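Local coordinates for RagB/SusD family nutrient uptake outer membrane protein (Bacteroides thetaiotaomicron, PDB 7KV2) that probably binds beta-glucan at the outer membrane surface of a human gut bacterium, as a SusD-family glycan-binding protein that helps in nutrient uptake, at residues L299-P305 with F374-A380; A141-A145 with V197-L203; N156-K160 with E226-Q231. One frame throughout, in Å; residues are numbered along the deposited sequence.

Contacts 2 and 3 share helix 137-162 of the helical, tetratricopeptide-like part of this SusD-family protein: 141-145 near its start meets the end of helix 183-200, and 156-160 near its end meets helix 217-231. Their centres lie about 21 Å apart, and along the chain their segments alternate, as successive helices pack on one long helix. Contact 1 comes later in the chain, where the short helix 299-303 meets the end of strand 373-375 and the turn after it. Its centre is about 37 Å from that of contact 2 and about 27 Å from that of contact 3, across the chain's centre from both. Two contacts thus lie among the N-terminal helices, and one in the later region that carries the strands.

Contact 1: L299-P305 with F374-A380; sequences LPTLISP and FLEKYAA
Ser304 meets Ala380 where the short helix 299-303, in the part of this SusD-family fold that follows the N-terminal helices, is pinned to the turn after strand 373-375. Ser304 OG accepts a nearly straight bond from Ala380 N (3.0 Å, 165°) and donates to Pro300 O at 2.7 Å, so one hydroxyl ties Ala380 to the Pro300 carbonyl of the helix. A water bridges the segments, donating to Ile303 O and accepting from Leu375 N. Pro300 CA makes a CH...O contact with Tyr378 O (3.2 Å), a buried carbonyl with no hydrogen-bond partner in the model.

Apolar packing surrounds these links. Ile303 holds CG1 between its backbone N and carbonyl carbon (chi1 69°), which carries CD1 to 3.8 Å from Tyr378 CB and against Leu375 CD2. Leu299 sends its CD2 branch against the root of the Tyr378 ring, 3.5 Å from CG, while the phenol OH of Tyr378 is bonded to Arg401 N. Helix 70-75 backs this side through Leu72, which touches Leu299 and Ile303. At the strand end Pro305 lies over one face of Phe374 in a CH-pi contact, its CG 3.9 Å from the ring centroid and 14° off the normal.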
loop_
_atom_site.group_PDB
_atom_site.type_symbol
_atom_site.label_atom_id
_atom_site.label_comp_id
_atom_site.label_asym_id
_atom_site.label_seq_id
_atom_site.Cartn_x
_atom_site.Cartn_y
_atom_site.Cartn_z
ATOM N N LEU A 299 10.421 6.395 -0.677
ATOM C CA LEU A 299 9.083 7.058 -0.859
ATOM C C LEU A 299 9.156 8.539 -0.485
ATOM O O LEU A 299 8.705 9.381 -1.269
ATOM C CB LEU A 299 7.976 6.279 -0.148
ATOM C CG LEU A 299 6.602 6.936 -0.139
ATOM C CD1 LEU A 299 6.061 7.128 -1.540
ATOM C CD2 LEU A 299 5.585 6.183 0.687
ATOM N N PRO A 300 9.691 8.927 0.697
ATOM C CA PRO A 300 9.727 10.342 1.088
ATOM C C PRO A 300 10.513 11.203 0.095
ATOM O O PRO A 300 10.128 12.316 -0.116
ATOM C CB PRO A 300 10.317 10.320 2.497
ATOM C CG PRO A 300 9.959 8.951 3.007
ATOM C CD PRO A 300 10.146 8.066 1.795
ATOM N N THR A 301 11.583 10.688 -0.497
ATOM C CA THR A 301 12.354 11.455 -1.511
ATOM C C THR A 301 11.417 11.716 -2.699
ATOM O O THR A 301 11.409 12.839 -3.248
ATOM C CB THR A 301 13.637 10.728 -1.932
ATOM O OG1 THR A 301 14.538 10.661 -0.808
ATOM C CG2 THR A 301 14.306 11.461 -3.079
ATOM N N LEU A 302 10.655 10.718 -3.127
ATOM C CA LEU A 302 9.787 10.844 -4.341
ATOM C C LEU A 302 8.782 11.988 -4.188
ATOM O O LEU A 302 8.691 12.797 -5.138
ATOM C CB LEU A 302 9.045 9.535 -4.588
ATOM C CG LEU A 302 9.948 8.398 -5.055
ATOM C CD1 LEU A 302 9.232 7.065 -5.054
ATOM C CD2 LEU A 302 10.488 8.687 -6.441
ATOM N N ILE A 303 8.174 12.177 -3.008
ATOM C CA ILE A 303 6.917 12.978 -2.877
ATOM C C ILE A 303 7.095 14.234 -2.016
ATOM O O ILE A 303 6.109 14.925 -1.794
ATOM C CB ILE A 303 5.816 12.059 -2.329
ATOM C CG1 ILE A 303 6.133 11.683 -0.875
ATOM C CG2 ILE A 303 5.612 10.847 -3.236
ATOM C CD1 ILE A 303 5.011 11.012 -0.133
ATOM N N SER A 304 8.320 14.586 -1.635
ATOM C CA SER A 304 8.599 15.833 -0.885
ATOM C C SER A 304 8.983 16.951 -1.841
ATOM O O SER A 304 9.329 16.702 -3.002
ATOM C CB SER A 304 9.607 15.517 0.155
ATOM O OG SER A 304 9.037 14.549 1.050
ATOM N N PRO A 305 8.854 18.214 -1.409
ATOM C CA PRO A 305 8.955 19.358 -2.314
ATOM C C PRO A 305 10.386 19.469 -2.854
ATOM O O PRO A 305 11.364 19.267 -2.171
ATOM C CB PRO A 305 8.622 20.600 -1.503
ATOM C CG PRO A 305 8.127 20.079 -0.178
ATOM C CD PRO A 305 8.552 18.627 -0.032
ATOM N N PHE A 374 1.632 18.763 0.048
ATOM C CA PHE A 374 2.322 17.459 -0.092
ATOM C C PHE A 374 1.758 16.463 0.910
ATOM O O PHE A 374 1.113 16.874 1.898
ATOM C CB PHE A 374 3.847 17.648 -0.002
ATOM C CG PHE A 374 4.399 18.558 -1.074
ATOM C CD1 PHE A 374 4.345 19.933 -0.933
ATOM C CD2 PHE A 374 4.840 18.038 -2.281
ATOM C CE1 PHE A 374 4.771 20.764 -1.953
ATOM C CE2 PHE A 374 5.289 18.878 -3.287
ATOM C CZ PHE A 374 5.274 20.244 -3.112
ATOM N N LEU A 375 1.979 15.179 0.641
ATOM C CA LEU A 375 1.398 14.083 1.455
ATOM C C LEU A 375 2.228 13.983 2.736
ATOM O O LEU A 375 3.322 13.382 2.751
ATOM C CB LEU A 375 1.411 12.781 0.664
ATOM C CG LEU A 375 0.839 11.570 1.397
ATOM C CD1 LEU A 375 -0.646 11.745 1.663
ATOM C CD2 LEU A 375 1.066 10.314 0.579
ATOM N N GLU A 376 1.678 14.534 3.810
ATOM C CA GLU A 376 2.343 14.587 5.129
ATOM C C GLU A 376 2.651 13.200 5.660
ATOM O O GLU A 376 3.703 13.046 6.294
ATOM C CB GLU A 376 1.455 15.398 6.074
ATOM C CG GLU A 376 1.997 15.501 7.493
ATOM C CD GLU A 376 3.339 16.194 7.669
ATOM O OE1 GLU A 376 3.907 16.670 6.678
ATOM O OE2 GLU A 376 3.861 16.155 8.793
ATOM N N LYS A 377 1.793 12.199 5.417
ATOM C CA LYS A 377 1.956 10.856 5.996
ATOM C C LYS A 377 3.354 10.302 5.720
ATOM O O LYS A 377 3.899 9.595 6.586
ATOM C CB LYS A 377 0.933 9.883 5.441
ATOM C CG LYS A 377 -0.496 10.222 5.811
ATOM C CD LYS A 377 -1.500 9.285 5.202
ATOM C CE LYS A 377 -2.932 9.678 5.528
ATOM N NZ LYS A 377 -3.959 8.763 4.951
ATOM N N TYR A 378 3.885 10.520 4.517
ATOM C CA TYR A 378 5.155 9.917 4.049
ATOM C C TYR A 378 6.142 11.005 3.624
ATOM O O TYR A 378 7.089 10.727 2.871
ATOM C CB TYR A 378 4.879 8.863 2.971
ATOM C CG TYR A 378 4.157 7.655 3.528
ATOM C CD1 TYR A 378 4.722 6.906 4.557
ATOM C CD2 TYR A 378 2.892 7.301 3.080
ATOM C CE1 TYR A 378 4.052 5.823 5.093
ATOM C CE2 TYR A 378 2.234 6.199 3.583
ATOM C CZ TYR A 378 2.815 5.454 4.589
ATOM O OH TYR A 378 2.174 4.358 5.096
ATOM N N ALA A 379 5.935 12.233 4.089
ATOM C CA ALA A 379 6.842 13.354 3.820
ATOM C C ALA A 379 8.209 13.076 4.470
ATOM O O ALA A 379 8.302 12.337 5.470
ATOM C CB ALA A 379 6.258 14.619 4.357
ATOM N N ALA A 380 9.247 13.621 3.845
ATOM C CA ALA A 380 10.631 13.618 4.358
ATOM C C ALA A 380 10.690 14.537 5.586
ATOM O O ALA A 380 10.481 15.787 5.476
ATOM C CB ALA A 380 11.591 14.042 3.289
HETATM O O HOH W 1 3.381 14.674 -1.772
#

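Contact 2: A141-A145 with V197-L203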
loop_
_atom_site.group_PDB
_atom_site.type_symbol
_atom_site.label_atom_id
_atom_site.label_comp_id
_atom_site.label_asym_id
_atom_site.label_seq_id
_atom_site.Cartn_x
_atom_site.Cartn_y
_atom_site.Cartn_z
ATOM N N ALA A 141 4.539 -26.344 9.544
ATOM C CA ALA A 141 3.212 -25.697 9.380
ATOM C C ALA A 141 3.370 -24.163 9.494
ATOM O O ALA A 141 2.733 -23.448 8.706
ATOM C CB ALA A 141 2.255 -26.245 10.407
ATOM N N TYR A 142 4.201 -23.697 10.432
ATOM C CA TYR A 142 4.466 -22.255 10.659
ATOM C C TYR A 142 5.207 -21.677 9.447
ATOM O O TYR A 142 4.826 -20.586 9.014
ATOM C CB TYR A 142 5.246 -22.006 11.948
ATOM C CG TYR A 142 5.529 -20.550 12.249
ATOM C CD1 TYR A 142 4.522 -19.585 12.230
ATOM C CD2 TYR A 142 6.812 -20.131 12.566
ATOM C CE1 TYR A 142 4.797 -18.250 12.514
ATOM C CE2 TYR A 142 7.098 -18.806 12.867
ATOM C CZ TYR A 142 6.085 -17.859 12.842
ATOM O OH TYR A 142 6.402 -16.559 13.133
ATOM N N TYR A 143 6.251 -22.337 8.948
ATOM C CA TYR A 143 7.012 -21.880 7.755
ATOM C C TYR A 143 6.066 -21.801 6.559
ATOM O O TYR A 143 6.139 -20.846 5.763
ATOM C CB TYR A 143 8.202 -22.798 7.456
ATOM C CG TYR A 143 9.195 -22.948 8.582
ATOM C CD1 TYR A 143 9.340 -21.964 9.555
ATOM C CD2 TYR A 143 10.008 -24.071 8.688
ATOM C CE1 TYR A 143 10.232 -22.097 10.607
ATOM C CE2 TYR A 143 10.924 -24.205 9.721
ATOM C CZ TYR A 143 11.016 -23.234 10.701
ATOM O OH TYR A 143 11.909 -23.314 11.731
ATOM N N GLU A 144 5.241 -22.831 6.406
ATOM C CA GLU A 144 4.227 -22.953 5.340
ATOM C C GLU A 144 3.216 -21.811 5.470
ATOM O O GLU A 144 2.862 -21.210 4.447
ATOM C CB GLU A 144 3.439 -24.259 5.481
ATOM C CG GLU A 144 4.182 -25.489 4.967
ATOM C CD GLU A 144 3.422 -26.816 5.092
ATOM O OE1 GLU A 144 2.393 -26.868 5.825
ATOM O OE2 GLU A 144 3.855 -27.793 4.451
ATOM N N ALA A 145 2.702 -21.570 6.666
ATOM C CA ALA A 145 1.718 -20.481 6.903
ATOM C C ALA A 145 2.322 -19.148 6.431
ATOM O O ALA A 145 1.619 -18.413 5.738
ATOM C CB ALA A 145 1.300 -20.437 8.343
ATOM N N VAL A 197 -4.072 -21.599 4.979
ATOM C CA VAL A 197 -3.189 -20.970 5.990
ATOM C C VAL A 197 -4.001 -20.804 7.273
ATOM O O VAL A 197 -3.460 -21.063 8.368
ATOM C CB VAL A 197 -2.666 -19.601 5.505
ATOM C CG1 VAL A 197 -2.208 -18.776 6.681
ATOM C CG2 VAL A 197 -1.596 -19.773 4.457
ATOM N N ILE A 198 -5.240 -20.336 7.165
ATOM C CA ILE A 198 -6.088 -20.091 8.363
ATOM C C ILE A 198 -6.278 -21.440 9.068
ATOM O O ILE A 198 -6.183 -21.504 10.308
ATOM C CB ILE A 198 -7.409 -19.417 7.962
ATOM C CG1 ILE A 198 -7.147 -17.958 7.526
ATOM C CG2 ILE A 198 -8.425 -19.491 9.086
ATOM C CD1 ILE A 198 -8.273 -17.283 6.749
ATOM N N GLN A 199 -6.533 -22.485 8.288
ATOM C CA GLN A 199 -6.850 -23.821 8.862
ATOM C C GLN A 199 -5.599 -24.449 9.487
ATOM O O GLN A 199 -5.780 -25.347 10.320
ATOM C CB GLN A 199 -7.459 -24.707 7.780
ATOM C CG GLN A 199 -8.833 -24.235 7.340
ATOM C CD GLN A 199 -9.295 -24.968 6.100
ATOM O OE1 GLN A 199 -8.670 -25.930 5.678
ATOM N NE2 GLN A 199 -10.369 -24.506 5.489
ATOM N N LEU A 200 -4.373 -24.049 9.119
ATOM C CA LEU A 200 -3.161 -24.595 9.792
ATOM C C LEU A 200 -3.202 -24.221 11.287
ATOM O O LEU A 200 -2.650 -24.977 12.100
ATOM C CB LEU A 200 -1.879 -24.090 9.121
ATOM C CG LEU A 200 -1.552 -24.730 7.772
ATOM C CD1 LEU A 200 -0.442 -23.959 7.079
ATOM C CD2 LEU A 200 -1.153 -26.198 7.921
ATOM N N ASN A 201 -3.795 -23.072 11.632
ATOM C CA ASN A 201 -4.021 -22.642 13.036
ATOM C C ASN A 201 -2.690 -22.526 13.797
ATOM O O ASN A 201 -2.598 -23.009 14.965
ATOM C CB ASN A 201 -4.980 -23.602 13.743
ATOM C CG ASN A 201 -5.472 -23.033 15.045
ATOM O OD1 ASN A 201 -5.550 -21.815 15.202
ATOM N ND2 ASN A 201 -5.794 -23.902 15.984
ATOM N N VAL A 202 -1.687 -21.892 13.196
ATOM C CA VAL A 202 -0.313 -21.765 13.765
ATOM C C VAL A 202 0.109 -20.288 13.873
ATOM O O VAL A 202 1.118 -20.015 14.500
ATOM C CB VAL A 202 0.679 -22.572 12.911
ATOM C CG1 VAL A 202 0.731 -22.106 11.458
ATOM C CG2 VAL A 202 2.059 -22.593 13.537
ATOM N N LEU A 203 -0.597 -19.356 13.241
ATOM C CA LEU A 203 -0.158 -17.934 13.237
ATOM C C LEU A 203 -0.663 -17.247 14.495
ATOM O O LEU A 203 -1.820 -17.371 14.865
ATOM C CB LEU A 203 -0.733 -17.255 11.999
ATOM C CG LEU A 203 -0.098 -17.681 10.685
ATOM C CD1 LEU A 203 -0.785 -17.044 9.492
ATOM C CD2 LEU A 203 1.396 -17.398 10.657
#
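One torsion at Val202, chi1 60°, splits its two methyls between Ala145 and Tyr142, three residues apart on helix 137-162: CG1 sits between the backbone N and the carbonyl carbon and drops onto Ala145 CB at 3.6 Å, while CG2, opposite the backbone N, presses on Tyr142 CB, also at 3.6 Å. Tyr142 has its CG swung away from its own N (chi1 -179°), which carries the ring past Val202 to Leu203. There Leu203 CD2 comes to the ring edge, 4.0 Å from CE1 and near the ring plane, the two side chains crossing at about a right angle.

Ala145 is the small residue on which 197-203 closes. Besides Val202, its CB meets Leu203 CD2 at 3.8 Å and Leu200 CD1 at 4.1 Å, and Val197 CG2 lies 3.7 Å from Ala145 O. One turn earlier Leu200 CD1 rests 3.6 Å from Ala141 O, and its CD2 reaches toward the Ala141 methyl.

Asn201, with positive phi, ends helix 183-200 and turns the chain so that Val202 and Leu203 can follow Leu200 onto helix 137-162. Val220 of helix 217-231 touches Val197 and Leu203, adding a third helix to this helical layer. No hydrogen bond joins the segments: methyl groups of valine and leucine meet two alanines and the flank of Tyr142, a fit that depends on shape and burial of carbon rather than on polar pairing.

Contact 3: N156-K160 with E226-Q231. With EDO (1,2-ethanediol), chain E.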
loop_
_atom_site.group_PDB
_atom_site.type_symbol
_atom_site.label_atom_id
_atom_site.label_comp_id
_atom_site.label_asym_id
_atom_site.label_seq_id
_atom_site.Cartn_x
_atom_site.Cartn_y
_atom_site.Cartn_z
ATOM N N ASN A 156 -1.517 -10.799 -5.107
ATOM C CA ASN A 156 -2.500 -9.717 -4.977
ATOM C C ASN A 156 -1.956 -8.473 -5.690
ATOM O O ASN A 156 -2.750 -7.762 -6.325
ATOM C CB ASN A 156 -2.829 -9.481 -3.496
ATOM C CG ASN A 156 -3.897 -8.441 -3.346
ATOM O OD1 ASN A 156 -4.973 -8.571 -3.948
ATOM N ND2 ASN A 156 -3.597 -7.407 -2.550
ATOM N N TRP A 157 -0.649 -8.216 -5.641
ATOM C CA TRP A 157 -0.085 -7.026 -6.320
ATOM C C TRP A 157 -0.379 -7.187 -7.834
ATOM O O TRP A 157 -0.850 -6.254 -8.477
ATOM C CB TRP A 157 1.416 -6.942 -6.077
ATOM C CG TRP A 157 1.867 -6.429 -4.732
ATOM C CD1 TRP A 157 1.122 -5.853 -3.752
ATOM C CD2 TRP A 157 3.229 -6.393 -4.277
ATOM N NE1 TRP A 157 1.929 -5.470 -2.711
ATOM C CE2 TRP A 157 3.224 -5.770 -3.009
ATOM C CE3 TRP A 157 4.449 -6.805 -4.819
ATOM C CZ2 TRP A 157 4.381 -5.598 -2.259
ATOM C CZ3 TRP A 157 5.613 -6.575 -4.099
ATOM C CH2 TRP A 157 5.571 -5.961 -2.837
ATOM N N VAL A 158 -0.068 -8.345 -8.413
ATOM C CA VAL A 158 -0.263 -8.516 -9.886
ATOM C C VAL A 158 -1.727 -8.763 -10.227
ATOM O O VAL A 158 -2.130 -8.307 -11.303
ATOM C CB VAL A 158 0.695 -9.550 -10.503
ATOM C CG1 VAL A 158 2.084 -8.968 -10.699
ATOM C CG2 VAL A 158 0.763 -10.837 -9.708
ATOM N N TRP A 159 -2.489 -9.411 -9.365
ATOM C CA TRP A 159 -3.942 -9.643 -9.555
ATOM C C TRP A 159 -4.653 -8.291 -9.685
ATOM O O TRP A 159 -5.442 -8.066 -10.658
ATOM C CB TRP A 159 -4.496 -10.493 -8.427
ATOM C CG TRP A 159 -5.970 -10.761 -8.457
ATOM C CD1 TRP A 159 -6.662 -11.452 -9.418
ATOM C CD2 TRP A 159 -6.939 -10.367 -7.471
ATOM N NE1 TRP A 159 -7.987 -11.515 -9.093
ATOM C CE2 TRP A 159 -8.195 -10.831 -7.916
ATOM C CE3 TRP A 159 -6.881 -9.635 -6.278
ATOM C CZ2 TRP A 159 -9.357 -10.625 -7.186
ATOM C CZ3 TRP A 159 -8.029 -9.428 -5.549
ATOM C CH2 TRP A 159 -9.258 -9.941 -5.986
ATOM N N LYS A 160 -4.392 -7.384 -8.740
ATOM C CA LYS A 160 -5.072 -6.074 -8.750
ATOM C C LYS A 160 -4.636 -5.266 -9.967
ATOM O O LYS A 160 -5.523 -4.694 -10.593
ATOM C CB LYS A 160 -4.851 -5.304 -7.431
ATOM C CG LYS A 160 -5.771 -5.804 -6.336
ATOM C CD LYS A 160 -5.910 -4.835 -5.195
ATOM C CE LYS A 160 -7.141 -5.125 -4.384
ATOM N NZ LYS A 160 -7.292 -4.109 -3.323
ATOM N N GLU A 226 -9.753 -8.139 2.018
ATOM C CA GLU A 226 -9.319 -7.318 0.872
ATOM C C GLU A 226 -9.699 -8.012 -0.443
ATOM O O GLU A 226 -10.387 -7.369 -1.283
ATOM C CB GLU A 226 -7.827 -7.039 0.886
ATOM C CG GLU A 226 -7.395 -6.213 -0.325
ATOM C CD GLU A 226 -5.975 -5.667 -0.313
ATOM O OE1 GLU A 226 -5.294 -5.679 0.757
ATOM O OE2 GLU A 226 -5.541 -5.282 -1.381
ATOM N N ILE A 227 -9.276 -9.255 -0.641
ATOM C CA ILE A 227 -9.462 -9.923 -1.971
ATOM C C ILE A 227 -10.948 -10.333 -2.128
ATOM O O ILE A 227 -11.506 -10.163 -3.254
ATOM C CB ILE A 227 -8.437 -11.061 -2.169
ATOM C CG1 ILE A 227 -8.699 -12.273 -1.274
ATOM C CG2 ILE A 227 -7.009 -10.552 -2.007
ATOM C CD1 ILE A 227 -7.890 -13.465 -1.660
ATOM N N VAL A 228 -11.603 -10.761 -1.052
ATOM C CA VAL A 228 -13.062 -11.102 -1.026
ATOM C C VAL A 228 -13.863 -9.877 -1.464
ATOM O O VAL A 228 -14.762 -10.008 -2.347
ATOM C CB VAL A 228 -13.530 -11.620 0.342
ATOM C CG1 VAL A 228 -15.034 -11.624 0.463
ATOM C CG2 VAL A 228 -12.965 -12.995 0.637
ATOM N N MET A 229 -13.521 -8.702 -0.930
ATOM C CA MET A 229 -14.322 -7.499 -1.225
ATOM C C MET A 229 -13.984 -7.001 -2.621
ATOM O O MET A 229 -14.926 -6.564 -3.332
ATOM C CB MET A 229 -14.133 -6.424 -0.155
ATOM C CG MET A 229 -14.715 -6.863 1.170
ATOM S SD MET A 229 -14.214 -5.811 2.587
ATOM C CE MET A 229 -15.341 -4.463 2.279
ATOM N N TYR A 230 -12.729 -7.086 -3.056
ATOM C CA TYR A 230 -12.391 -6.577 -4.406
ATOM C C TYR A 230 -13.072 -7.468 -5.473
ATOM O O TYR A 230 -13.407 -6.978 -6.548
ATOM C CB TYR A 230 -10.893 -6.519 -4.669
ATOM C CG TYR A 230 -10.575 -5.721 -5.908
ATOM C CD1 TYR A 230 -10.867 -4.369 -5.972
ATOM C CD2 TYR A 230 -10.040 -6.311 -7.039
ATOM C CE1 TYR A 230 -10.632 -3.630 -7.120
ATOM C CE2 TYR A 230 -9.774 -5.581 -8.187
ATOM C CZ TYR A 230 -10.101 -4.235 -8.238
ATOM O OH TYR A 230 -9.835 -3.486 -9.345
ATOM N N GLN A 231 -13.211 -8.754 -5.174
ATOM C CA GLN A 231 -13.821 -9.762 -6.095
ATOM C C GLN A 231 -15.346 -9.615 -6.105
ATOM O O GLN A 231 -15.966 -10.137 -7.033
ATOM C CB GLN A 231 -13.453 -11.166 -5.629
ATOM C CG GLN A 231 -14.008 -12.282 -6.530
ATOM C CD GLN A 231 -13.395 -12.264 -7.905
ATOM O OE1 GLN A 231 -12.396 -11.596 -8.153
ATOM N NE2 GLN A 231 -13.965 -13.041 -8.830
HETATM C C1 EDO E . -2.746 -4.132 -2.895
HETATM O O1 EDO E . -2.623 -3.067 -3.821
HETATM C C2 EDO E . -2.750 -3.729 -1.466
HETATM O O2 EDO E . -2.596 -4.776 -0.493
HETATM O O HOH W 2 -10.977 -11.502 -10.394
HETATM O O HOH W 3 -8.115 -4.542 -11.068
HETATM O O HOH W 4 -10.062 -4.401 -1.934
#
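Lys160 and Asn156, one turn apart on helix 137-162, both grip a single carboxylate oxygen of Glu226. Lys160 NZ forms a salt bridge to Glu226 OE2 at 2.9 Å, on the anti side and tilted out of the carboxylate plane. Asn156 ND2 donates to the same oxygen at 3.1 Å (159°), from above the plane and from the face opposite to the lysine; the amide and carboxylate planes stand 81° apart. The other oxygen, OE1, bonds to Tyr403 OH and accepts from O2 of a 1,2-ethanediol, probably left by the crystallisation liquor. One water joins Lys160 NZ to Glu226 O.

Further out, the lysine chain runs extended beyond CG, which lays its CE over one face of Tyr230, 3.8 Å above the ring plane, before the ammonium reaches Glu226. Tyr230 in turn points an edge at the face of Trp159, an offset edge-to-face pair with centroids 5.6 Å apart. Trp159 extends its indole toward helix 217-231, CZ3 3.8 Å from Ile227 CB. Gln231 OE1 lies in plane at the indole edge and shares a water with Trp159 NE1, which also donates to Ala183 O; Gln231 NE2 bonds to Asp184.

The segments run nearly parallel, 10° apart, with axes 12.1 Å distant, so long side chains bridge between them. Helix 183-200 lies beside both helices: its Leu186 touches Trp159 and its Met190 touches Asn156. A lysine and an amide on one oxygen would offset the charge of the partly exposed Glu226 and probably favour its ionised form.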